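Local coordinates for protein Cyp101j2 (Sphingobium yanoikuyae, PDB 5KYO) that is a haem-dependent cytochrome P450 monooxygenase linked to the hydroxylation of 1,8-cineole, at residues A[401-406]-A[424-429]. Numbering follows the deposited sequence.
Sequences PEFRIE and FVLEWP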
ATOM      1  N   PRO A 401     -11.841   0.089 -24.463  1.00 13.88           N
ATOM      2  CA  PRO A 401     -11.398  -1.302 -24.527  1.00 13.92           C
ATOM      3  C   PRO A 401      -9.946  -1.382 -24.966  1.00 13.92           C
ATOM      4  O   PRO A 401      -9.240  -2.282 -24.502  1.00 14.50           O
ATOM      5  CB  PRO A 401     -12.328  -1.930 -25.571  1.00 13.93           C
ATOM      6  CG  PRO A 401     -12.872  -0.769 -26.365  1.00 16.10           C
ATOM      7  CD  PRO A 401     -12.967   0.356 -25.374  1.00 15.45           C
ATOM      8  N   GLU A 402      -9.525  -0.445 -25.815  1.00 13.88           N
ATOM      9  CA  GLU A 402      -8.232  -0.537 -26.486  1.00 13.88           C
ATOM     10  C   GLU A 402      -7.423   0.751 -26.318  1.00 16.94           C
ATOM     11  O   GLU A 402      -7.855   1.844 -26.672  1.00 13.82           O
ATOM     12  CB  GLU A 402      -8.416  -0.878 -27.969  1.00 13.88           C
ATOM     13  CG  GLU A 402      -7.105  -0.801 -28.839  1.00 13.87           C
ATOM     14  CD  GLU A 402      -6.098  -1.918 -28.588  1.00 13.90           C
ATOM     15  OE1 GLU A 402      -6.441  -2.908 -27.928  1.00 15.66           O
ATOM     16  OE2 GLU A 402      -4.933  -1.801 -29.068  1.00 14.46           O
ATOM     17  N   PHE A 403      -6.225   0.600 -25.786  1.00 13.86           N
ATOM     18  CA  PHE A 403      -5.402   1.731 -25.430  1.00 13.84           C
ATOM     19  C   PHE A 403      -3.963   1.255 -25.332  1.00 15.70           C
ATOM     20  O   PHE A 403      -3.718   0.057 -25.346  1.00 13.89           O
ATOM     21  CB  PHE A 403      -5.865   2.336 -24.094  1.00 13.84           C
ATOM     22  CG  PHE A 403      -5.981   1.323 -22.983  1.00 15.14           C
ATOM     23  CD1 PHE A 403      -7.102   0.517 -22.875  1.00 13.89           C
ATOM     24  CD2 PHE A 403      -4.956   1.173 -22.055  1.00 14.78           C
ATOM     25  CE1 PHE A 403      -7.202  -0.417 -21.870  1.00 19.24           C
ATOM     26  CE2 PHE A 403      -5.058   0.249 -21.032  1.00 14.64           C
ATOM     27  CZ  PHE A 403      -6.173  -0.552 -20.940  1.00 13.95           C
ATOM     28  N   ARG A 404      -3.037   2.193 -25.192  1.00 13.85           N
ATOM     29  CA  ARG A 404      -1.640   1.841 -24.973  1.00 13.86           C
ATOM     30  C   ARG A 404      -0.892   3.043 -24.423  1.00 13.85           C
ATOM     31  O   ARG A 404      -1.433   4.135 -24.378  1.00 13.82           O
ATOM     32  CB  ARG A 404      -0.997   1.372 -26.277  1.00 15.27           C
ATOM     33  CG  ARG A 404      -0.808   2.508 -27.268  1.00 17.39           C
ATOM     34  CD  ARG A 404       0.134   2.127 -28.398  1.00 19.28           C
ATOM     35  NE  ARG A 404       0.625   3.311 -29.106  1.00 22.20           N
ATOM     36  CZ  ARG A 404       1.485   3.274 -30.124  1.00 18.12           C
ATOM     37  NH1 ARG A 404       1.932   2.105 -30.558  1.00 18.24           N
ATOM     38  NH2 ARG A 404       1.879   4.401 -30.714  1.00 13.79           N
ATOM     39  N   ILE A 405       0.352   2.850 -24.007  1.00 13.86           N
ATOM     40  CA  ILE A 405       1.179   3.985 -23.607  1.00 15.56           C
ATOM     41  C   ILE A 405       1.359   4.905 -24.798  1.00 18.37           C
ATOM     42  O   ILE A 405       1.589   4.417 -25.898  1.00 15.24           O
ATOM     43  CB  ILE A 405       2.576   3.539 -23.104  1.00 14.68           C
ATOM     44  CG1 ILE A 405       2.446   2.494 -21.990  1.00 16.28           C
ATOM     45  CG2 ILE A 405       3.369   4.764 -22.631  1.00 14.94           C
ATOM     46  CD1 ILE A 405       1.804   3.023 -20.727  1.00 17.02           C
ATOM     47  N   GLU A 406       1.265   6.218 -24.602  1.00 20.07           N
ATOM     48  CA  GLU A 406       1.437   7.127 -25.727  1.00 17.28           C
ATOM     49  C   GLU A 406       2.811   6.913 -26.332  1.00 20.91           C
ATOM     50  O   GLU A 406       3.805   6.829 -25.606  1.00 17.85           O
ATOM     51  CB  GLU A 406       1.258   8.585 -25.322  1.00 20.60           C
ATOM     52  CG  GLU A 406       1.344   9.564 -26.505  1.00 17.63           C
ATOM     53  CD  GLU A 406       0.794  10.941 -26.150  1.00 19.24           C
ATOM     54  OE1 GLU A 406       1.412  11.638 -25.328  1.00 21.27           O
ATOM     55  OE2 GLU A 406      -0.263  11.326 -26.681  1.00 25.31           O
ATOM     56  N   PHE A 424       2.401   8.206 -16.354  1.00 19.42           N
ATOM     57  CA  PHE A 424       2.445   7.834 -17.769  1.00 15.19           C
ATOM     58  C   PHE A 424       1.181   8.290 -18.481  1.00 14.67           C
ATOM     59  O   PHE A 424       0.158   8.544 -17.859  1.00 16.08           O
ATOM     60  CB  PHE A 424       2.634   6.322 -17.920  1.00 17.28           C
ATOM     61  CG  PHE A 424       1.583   5.501 -17.210  1.00 18.95           C
ATOM     62  CD1 PHE A 424       1.731   5.162 -15.865  1.00 17.18           C
ATOM     63  CD2 PHE A 424       0.446   5.068 -17.884  1.00 17.35           C
ATOM     64  CE1 PHE A 424       0.753   4.405 -15.211  1.00 19.74           C
ATOM     65  CE2 PHE A 424      -0.522   4.302 -17.245  1.00 14.80           C
ATOM     66  CZ  PHE A 424      -0.374   3.980 -15.900  1.00 20.09           C
ATOM     67  N   VAL A 425       1.264   8.383 -19.801  1.00 14.73           N
ATOM     68  CA  VAL A 425       0.155   8.845 -20.604  1.00 16.53           C
ATOM     69  C   VAL A 425      -0.384   7.667 -21.411  1.00 14.79           C
ATOM     70  O   VAL A 425       0.391   6.893 -22.015  1.00 17.84           O
ATOM     71  CB  VAL A 425       0.601  10.006 -21.532  1.00 24.26           C
ATOM     72  CG1 VAL A 425      -0.440  10.313 -22.600  1.00 21.32           C
ATOM     73  CG2 VAL A 425       0.904  11.255 -20.693  1.00 19.79           C
ATOM     74  N   LEU A 426      -1.706   7.522 -21.394  1.00 15.96           N
ATOM     75  CA  LEU A 426      -2.395   6.519 -22.200  1.00 16.54           C
ATOM     76  C   LEU A 426      -3.069   7.195 -23.374  1.00 14.79           C
ATOM     77  O   LEU A 426      -3.438   8.348 -23.285  1.00 17.15           O
ATOM     78  CB  LEU A 426      -3.439   5.769 -21.380  1.00 14.50           C
ATOM     79  CG  LEU A 426      -2.980   4.913 -20.198  1.00 13.84           C
ATOM     80  CD1 LEU A 426      -4.185   4.238 -19.534  1.00 13.86           C
ATOM     81  CD2 LEU A 426      -1.952   3.879 -20.669  1.00 13.86           C
ATOM     82  N   GLU A 427      -3.200   6.472 -24.483  1.00 18.24           N
ATOM     83  CA  GLU A 427      -3.842   6.990 -25.684  1.00 18.38           C
ATOM     84  C   GLU A 427      -4.747   5.919 -26.236  1.00 13.75           C
ATOM     85  O   GLU A 427      -4.490   4.722 -26.056  1.00 13.78           O
ATOM     86  CB  GLU A 427      -2.814   7.415 -26.743  1.00 23.38           C
ATOM     87  CG  GLU A 427      -1.955   6.281 -27.263  1.00 18.98           C
ATOM     88  CD  GLU A 427      -1.059   6.700 -28.438  1.00 27.51           C
ATOM     89  OE1 GLU A 427      -1.361   7.711 -29.103  1.00 27.98           O
ATOM     90  OE2 GLU A 427      -0.035   6.026 -28.687  1.00 29.55           O
ATOM     91  N   TRP A 428      -5.818   6.355 -26.899  1.00 17.13           N
ATOM     92  CA  TRP A 428      -6.815   5.451 -27.482  1.00 25.42           C
ATOM     93  C   TRP A 428      -7.433   6.091 -28.715  1.00 13.72           C
ATOM     94  O   TRP A 428      -7.386   7.310 -28.863  1.00 16.01           O
ATOM     95  CB  TRP A 428      -7.915   5.103 -26.460  1.00 13.76           C
ATOM     96  CG  TRP A 428      -8.545   6.262 -25.824  1.00 13.74           C
ATOM     97  CD1 TRP A 428      -9.673   6.945 -26.242  1.00 13.72           C
ATOM     98  CD2 TRP A 428      -8.156   6.886 -24.581  1.00 13.74           C
ATOM     99  NE1 TRP A 428      -9.966   7.951 -25.348  1.00 14.33           N
ATOM    100  CE2 TRP A 428      -9.050   7.935 -24.333  1.00 13.72           C
ATOM    101  CE3 TRP A 428      -7.115   6.641 -23.681  1.00 13.75           C
ATOM    102  CZ2 TRP A 428      -8.947   8.764 -23.203  1.00 13.71           C
ATOM    103  CZ3 TRP A 428      -7.009   7.461 -22.563  1.00 13.75           C
ATOM    104  CH2 TRP A 428      -7.914   8.512 -22.340  1.00 15.47           C
ATOM    105  N   PRO A 429      -8.006   5.272 -29.616  1.00 14.81           N
ATOM    106  CA  PRO A 429      -8.666   5.859 -30.781  1.00 13.71           C
ATOM    107  C   PRO A 429      -9.949   6.589 -30.387  1.00 16.83           C
ATOM    108  O   PRO A 429     -10.660   6.142 -29.493  1.00 13.93           O
ATOM    109  CB  PRO A 429      -8.944   4.642 -31.684  1.00 15.39           C
ATOM    110  CG  PRO A 429      -8.998   3.486 -30.751  1.00 18.51           C
ATOM    111  CD  PRO A 429      -7.999   3.797 -29.670  1.00 16.53           C
TER
HETATM  112  O   HOH W   1      -1.733  10.495 -28.544  1.00 25.16           O
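Arg-404 and Glu-427 form an antiparallel hydrogen-bonded pair, with Arg-404 N to Glu-427 O at 3.0 Å and Glu-427 N to Arg-404 O at 2.9 Å. A third backbone bond runs from Glu-406 N to Val-425 O (2.8 Å). The side chains of the pair lie side by side on one face of the sheet. Both run extended from a CG between backbone N and carbonyl carbon (chi1 70° and 63°). NE of Arg-404 meets OE2 of Glu-427 at 2.8 Å in a salt bridge. Arg-404 NH2 bonds to Glu-427 OE2 less straight, at 3.2 Å. OE2 lies in the guanidinium plane, and Asp-407 N also donates to it. Glu-406 crosses Glu-427 at about a right angle. A water donates to both carboxylates and Arg-169 pairs with Glu-406, which probably eases the like charges. Away from the salt bridge, Ile-405 CD1 touches both Phe-424 CD2 (3.8 Å) and Leu-426 CD2 (3.9 Å). Phe-403 CD2 touches Leu-426 CD1 at 4.0 Å. Ile-405, Phe-424 and Leu-426 pack on helix 273-288, while Phe-403 lies against Arg-293 and edge-to-face with Trp-396. The contact joins edge strand 404-405 to 425-427, the central strand of a three-stranded antiparallel sheet near the C-terminus, completed by 169-171.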